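SIR4-interacting protein SIF2 (Saccharomyces cerevisiae, PDB 1R5M) antagonizes telomeric silencing in yeast, belongs to the Set3 corepressor complex, and may recruit SIR4 to non-telomeric sites. Local coordinates at residues A[130-135]-A[153-158]; A[68-73]-A[123-128]. All coordinates share one frame; numbering follows the deposited sequence.

Contact 1. Residues A[130-135]-A[153-158]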
loop_
_atom_site.group_PDB
_atom_site.type_symbol
_atom_site.label_atom_id
_atom_site.label_comp_id
_atom_site.label_asym_id
_atom_site.label_seq_id
_atom_site.Cartn_x
_atom_site.Cartn_y
_atom_site.Cartn_z
ATOM N N GLY A 130 4.619 13.183 -12.613
ATOM C CA GLY A 130 5.085 11.909 -13.133
ATOM C C GLY A 130 6.526 11.525 -12.860
ATOM O O GLY A 130 6.900 10.360 -13.008
ATOM N N GLU A 131 7.342 12.490 -12.459
ATOM C CA GLU A 131 8.744 12.216 -12.191
ATOM C C GLU A 131 8.984 11.304 -10.997
ATOM O O GLU A 131 8.289 11.379 -9.985
ATOM C CB GLU A 131 9.504 13.521 -11.959
ATOM C CG GLU A 131 11.006 13.332 -11.770
ATOM C CD GLU A 131 11.705 14.612 -11.375
ATOM O OE1 GLU A 131 11.402 15.140 -10.285
ATOM O OE2 GLU A 131 12.557 15.095 -12.151
ATOM N N LEU A 132 9.991 10.447 -11.128
ATOM C CA LEU A 132 10.393 9.549 -10.057
ATOM C C LEU A 132 11.845 9.878 -9.729
ATOM O O LEU A 132 12.633 10.185 -10.627
ATOM C CB LEU A 132 10.325 8.087 -10.512
ATOM C CG LEU A 132 8.973 7.481 -10.888
ATOM C CD1 LEU A 132 9.209 6.161 -11.620
ATOM C CD2 LEU A 132 8.132 7.261 -9.641
ATOM N N ARG A 133 12.190 9.844 -8.447
ATOM C CA ARG A 133 13.566 10.065 -8.016
ATOM C C ARG A 133 13.935 8.935 -7.070
ATOM O O ARG A 133 13.096 8.457 -6.293
ATOM C CB ARG A 133 13.738 11.431 -7.343
ATOM C CG ARG A 133 13.756 12.554 -8.367
ATOM C CD ARG A 133 13.937 13.956 -7.799
ATOM N NE ARG A 133 13.928 14.871 -8.937
ATOM C CZ ARG A 133 14.986 15.537 -9.388
ATOM N NH1 ARG A 133 16.165 15.436 -8.788
ATOM N NH2 ARG A 133 14.880 16.237 -10.507
ATOM N N LEU A 134 15.185 8.491 -7.171
ATOM C CA LEU A 134 15.713 7.399 -6.364
ATOM C C LEU A 134 16.715 7.969 -5.376
ATOM O O LEU A 134 17.614 8.720 -5.763
ATOM C CB LEU A 134 16.405 6.380 -7.274
ATOM C CG LEU A 134 17.104 5.207 -6.593
ATOM C CD1 LEU A 134 16.067 4.301 -5.933
ATOM C CD2 LEU A 134 17.906 4.435 -7.620
ATOM N N TRP A 135 16.567 7.600 -4.108
ATOM C CA TRP A 135 17.437 8.111 -3.052
ATOM C C TRP A 135 17.974 7.017 -2.137
ATOM O O TRP A 135 17.384 5.945 -2.021
ATOM C CB TRP A 135 16.670 9.102 -2.166
ATOM C CG TRP A 135 15.714 10.015 -2.882
ATOM C CD1 TRP A 135 14.468 9.699 -3.357
ATOM C CD2 TRP A 135 15.916 11.400 -3.177
ATOM N NE1 TRP A 135 13.884 10.807 -3.925
ATOM C CE2 TRP A 135 14.750 11.865 -3.830
ATOM C CE3 TRP A 135 16.969 12.296 -2.952
ATOM C CZ2 TRP A 135 14.609 13.187 -4.260
ATOM C CZ3 TRP A 135 16.830 13.613 -3.381
ATOM C CH2 TRP A 135 15.657 14.044 -4.027
ATOM N N VAL A 153 0.910 6.379 -9.013
ATOM C CA VAL A 153 0.016 5.712 -8.068
ATOM C C VAL A 153 0.625 4.483 -7.407
ATOM O O VAL A 153 0.286 4.158 -6.268
ATOM C CB VAL A 153 -1.316 5.282 -8.738
ATOM C CG1 VAL A 153 -2.021 6.488 -9.325
ATOM C CG2 VAL A 153 -1.063 4.246 -9.815
ATOM N N SER A 154 1.522 3.799 -8.110
ATOM C CA SER A 154 2.132 2.601 -7.554
ATOM C C SER A 154 3.565 2.405 -8.030
ATOM O O SER A 154 3.896 2.698 -9.180
ATOM C CB SER A 154 1.290 1.373 -7.930
ATOM O OG SER A 154 1.796 0.191 -7.329
ATOM N N VAL A 155 4.410 1.925 -7.123
ATOM C CA VAL A 155 5.811 1.629 -7.416
ATOM C C VAL A 155 6.159 0.378 -6.622
ATOM O O VAL A 155 6.005 0.353 -5.399
ATOM C CB VAL A 155 6.760 2.762 -6.975
ATOM C CG1 VAL A 155 8.214 2.328 -7.174
ATOM C CG2 VAL A 155 6.480 4.019 -7.779
ATOM N N LYS A 156 6.609 -0.663 -7.317
ATOM C CA LYS A 156 6.967 -1.919 -6.661
ATOM C C LYS A 156 8.384 -2.343 -7.045
ATOM O O LYS A 156 8.747 -2.336 -8.222
ATOM C CB LYS A 156 5.981 -3.031 -7.049
ATOM C CG LYS A 156 4.529 -2.806 -6.607
ATOM C CD LYS A 156 4.386 -2.881 -5.096
ATOM C CE LYS A 156 2.924 -2.760 -4.643
ATOM N NZ LYS A 156 2.068 -3.929 -5.008
ATOM N N TRP A 157 9.171 -2.708 -6.037
ATOM C CA TRP A 157 10.547 -3.162 -6.231
ATOM C C TRP A 157 10.587 -4.674 -6.375
ATOM O O TRP A 157 9.809 -5.381 -5.732
ATOM C CB TRP A 157 11.410 -2.829 -5.016
ATOM C CG TRP A 157 11.766 -1.405 -4.823
ATOM C CD1 TRP A 157 10.989 -0.424 -4.281
ATOM C CD2 TRP A 157 13.038 -0.814 -5.090
ATOM N NE1 TRP A 157 11.708 0.746 -4.182
ATOM C CE2 TRP A 157 12.969 0.534 -4.674
ATOM C CE3 TRP A 157 14.234 -1.294 -5.640
ATOM C CZ2 TRP A 157 14.053 1.409 -4.786
ATOM C CZ3 TRP A 157 15.314 -0.425 -5.753
ATOM C CH2 TRP A 157 15.215 0.912 -5.327
ATOM N N ASN A 158 11.504 -5.182 -7.192
ATOM C CA ASN A 158 11.618 -6.626 -7.328
ATOM C C ASN A 158 12.506 -7.134 -6.193
ATOM O O ASN A 158 13.079 -6.341 -5.442
ATOM C CB ASN A 158 12.168 -7.006 -8.713
ATOM C CG ASN A 158 13.666 -6.837 -8.831
ATOM O OD1 ASN A 158 14.257 -5.943 -8.229
ATOM N ND2 ASN A 158 14.287 -7.694 -9.635
#

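Contact 2. Residues A[68-73]-A[123-128]. With SO4 (sulfate ion), chain B.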
loop_
_atom_site.group_PDB
_atom_site.type_symbol
_atom_site.label_atom_id
_atom_site.label_comp_id
_atom_site.label_asym_id
_atom_site.label_seq_id
_atom_site.Cartn_x
_atom_site.Cartn_y
_atom_site.Cartn_z
ATOM N N SER A 68 5.993 19.553 -3.443
ATOM C CA SER A 68 6.987 18.873 -4.277
ATOM C C SER A 68 8.207 18.422 -3.477
ATOM O O SER A 68 9.348 18.543 -3.931
ATOM C CB SER A 68 7.419 19.818 -5.407
ATOM O OG SER A 68 7.976 19.112 -6.507
ATOM N N VAL A 69 7.961 17.879 -2.290
ATOM C CA VAL A 69 9.045 17.435 -1.431
ATOM C C VAL A 69 8.594 16.338 -0.473
ATOM O O VAL A 69 7.437 16.300 -0.050
ATOM C CB VAL A 69 9.612 18.626 -0.600
ATOM C CG1 VAL A 69 8.546 19.148 0.367
ATOM C CG2 VAL A 69 10.856 18.200 0.163
ATOM N N ALA A 70 9.517 15.434 -0.163
ATOM C CA ALA A 70 9.271 14.355 0.782
ATOM C C ALA A 70 10.403 14.483 1.789
ATOM O O ALA A 70 11.398 15.152 1.527
ATOM C CB ALA A 70 9.328 12.996 0.085
ATOM N N ARG A 71 10.254 13.857 2.946
ATOM C CA ARG A 71 11.298 13.929 3.952
ATOM C C ARG A 71 11.536 12.582 4.607
ATOM O O ARG A 71 10.636 11.742 4.686
ATOM C CB ARG A 71 10.939 14.964 5.029
ATOM C CG ARG A 71 11.188 16.412 4.612
ATOM C CD ARG A 71 10.886 17.383 5.750
ATOM N NE ARG A 71 11.496 18.694 5.532
ATOM C CZ ARG A 71 11.023 19.626 4.706
ATOM N NH1 ARG A 71 9.917 19.408 4.008
ATOM N NH2 ARG A 71 11.667 20.776 4.567
ATOM N N LEU A 72 12.771 12.370 5.041
ATOM C CA LEU A 72 13.135 11.160 5.751
ATOM C C LEU A 72 13.321 11.654 7.178
ATOM O O LEU A 72 13.979 12.669 7.405
ATOM C CB LEU A 72 14.440 10.570 5.205
ATOM C CG LEU A 72 14.390 10.087 3.752
ATOM C CD1 LEU A 72 15.724 9.452 3.383
ATOM C CD2 LEU A 72 13.258 9.076 3.579
ATOM N N ALA A 73 12.718 10.960 8.133
ATOM C CA ALA A 73 12.825 11.370 9.523
ATOM C C ALA A 73 13.056 10.190 10.441
ATOM O O ALA A 73 12.718 9.051 10.122
ATOM C CB ALA A 73 11.564 12.109 9.946
ATOM N N ILE A 123 15.038 4.347 -1.665
ATOM C CA ILE A 123 13.627 4.703 -1.707
ATOM C C ILE A 123 13.314 5.499 -2.968
ATOM O O ILE A 123 14.131 6.298 -3.427
ATOM C CB ILE A 123 13.213 5.516 -0.439
ATOM C CG1 ILE A 123 11.712 5.830 -0.488
ATOM C CG2 ILE A 123 14.032 6.798 -0.331
ATOM C CD1 ILE A 123 11.164 6.422 0.806
ATOM N N VAL A 124 12.146 5.243 -3.546
ATOM C CA VAL A 124 11.698 5.955 -4.736
ATOM C C VAL A 124 10.566 6.888 -4.327
ATOM O O VAL A 124 9.698 6.511 -3.537
ATOM C CB VAL A 124 11.140 4.987 -5.817
ATOM C CG1 VAL A 124 10.431 5.779 -6.919
ATOM C CG2 VAL A 124 12.266 4.162 -6.418
ATOM N N THR A 125 10.593 8.109 -4.847
ATOM C CA THR A 125 9.530 9.071 -4.581
ATOM C C THR A 125 8.967 9.487 -5.936
ATOM O O THR A 125 9.714 9.638 -6.911
ATOM C CB THR A 125 10.038 10.324 -3.816
ATOM O OG1 THR A 125 11.106 10.948 -4.541
ATOM C CG2 THR A 125 10.520 9.935 -2.423
ATOM N N GLY A 126 7.646 9.631 -6.002
ATOM C CA GLY A 126 6.989 10.034 -7.234
ATOM C C GLY A 126 6.117 11.250 -6.979
ATOM O O GLY A 126 5.545 11.383 -5.895
ATOM N N VAL A 127 6.009 12.133 -7.966
ATOM C CA VAL A 127 5.204 13.345 -7.824
ATOM C C VAL A 127 4.077 13.431 -8.846
ATOM O O VAL A 127 3.988 12.620 -9.767
ATOM C CB VAL A 127 6.077 14.621 -7.935
ATOM C CG1 VAL A 127 7.008 14.711 -6.742
ATOM C CG2 VAL A 127 6.882 14.605 -9.240
ATOM N N GLU A 128 3.211 14.424 -8.669
ATOM C CA GLU A 128 2.082 14.616 -9.565
ATOM C C GLU A 128 2.436 14.736 -11.042
ATOM O O GLU A 128 1.672 14.278 -11.889
ATOM C CB GLU A 128 1.283 15.856 -9.168
ATOM C CG GLU A 128 0.529 15.748 -7.868
ATOM C CD GLU A 128 -0.411 16.920 -7.682
ATOM O OE1 GLU A 128 -1.467 16.948 -8.351
ATOM O OE2 GLU A 128 -0.086 17.820 -6.885
HETATM S S SO4 B . 9.394 23.042 2.403
HETATM O O1 SO4 B . 9.056 23.012 0.967
HETATM O O2 SO4 B . 8.975 24.336 2.977
HETATM O O3 SO4 B . 8.698 21.942 3.096
HETATM O O4 SO4 B . 10.849 22.880 2.579
#

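Contact 1. Residues A[130-135]-A[153-158]
Two apolar contacts hold residues 130-135 against 153-158, and L134 with W157 makes the closer of them. A methyl of L134, CD1, reaches the indole at its edge, near the ring plane, and sits 3.5 Å from W157 CH2 and 3.7 Å from W157 CZ2. With CG of L134 anti to the backbone N (chi1 176°), the branched end swings to the six-membered part of the ring. Two residues earlier on each strand, the side chains of L132 and V155 run antiparallel and meet flank to flank, L132 CD2 lying 4.1 Å from V155 CG2. V124 and S166 fill in around these pairs, V124 touching both leucines and the indole, and S166 touching L132 and V155.

The fold explains the spacing. This is a WD40 propeller: strand 132-136 is third in the blade that starts at 111, while strand 152-157 is the first of the next blade. The contact is therefore side chain against side chain between blades, the CA atoms of L132 and V155 stand 9.5 Å apart, and no hydrogen bond crosses.

No polar group pairs across the contact. The indole nitrogen NE1 of W157 is hydrogen-bonded to the carbonyl of A115, in the blade of L134, a polar tie in addition to the apolar contacts. K156 instead points its ammonium at the blade beyond, in salt bridges with D211 and E213. Within 130-135, R133 presents NE and NH2 to the two carboxylate oxygens of E131, one nitrogen to each: NE to OE1 of E131 at 2.9 Å, almost straight at 176°, and NH2 to OE2 of E131 at 3.1 Å, more bent. Both bonds arrive from above the carboxylate plane, and E131 OE1 is also hydrogen-bonded to H96 ND1.

Contact 2. Residues A[68-73]-A[123-128]
A70 and T125 meet methyl to methyl, and A70 CB to T125 CG2, at 4.1 Å, is the closest approach between residues 68-73 and 123-128, which belong to two adjoining blades. T125 can be followed outward from its CB, which points toward A70 and splits there into an apolar and a polar branch. The methyl, CG2, lies anti to the carbonyl carbon, and this carries it to A70. The hydroxyl, OG1, takes the place between the backbone N and the carbonyl carbon (chi1 56°) and is hydrogen-bonded to H96 NE2 and to the indole nitrogen of W135. One short side chain thus packs against the first blade with its carbon and has its buried oxygen satisfied by two nitrogens.

Two residues on from A70 and two back from T125, L72 CD2 and I123 CD1 approach more loosely, at 4.4 Å. W116 touches both of these side chains, and L114 touches A70, so the first strand of the second blade helps fill the interface.

R71 sends its extended chain to a bound sulfate, probably from the crystallisation liquor. The sulfur lies in the guanidinium plane, at its edge: R71 NH1 donates to sulfate O3 at 3.0 Å and R71 NH2 to sulfate O4 at 3.0 Å, the second bond much straighter (172° against 150°). N67 and R95 also bond the anion, while E65 forms a salt bridge with NH1. With an alanine here, the sulfate would probably lose two of its hydrogen bonds and E65 the charged mate it has in R71.

H96 from the loop before the blade, T125 on its second strand and W135 on its third, joined through the hydroxyl, correspond to the His, Ser/Thr and Trp members of the WD40 hydrogen-bonded tetrad.

Contact 2 joins the WD 1 and WD 2 blades and contact 1 joins WD 2 to WD 3, so the middle blade takes part in both; their centres are about 10 Å apart. Strands 122-127 and 132-136 run antiparallel as neighbours there, W135 N lying 2.8 Å from I123 O, and L134 CD1 packs 3.7 Å from that same I123 O. Between side chains, W135 NE1 is 2.8 Å from T125 OG1 and W157 CZ2 is 3.7 Å from V124 CG2. H96 bridges the two contacts, one ring nitrogen serving each. The sulfate belongs to contact 2 alone, bound through R71 on strand 69-77.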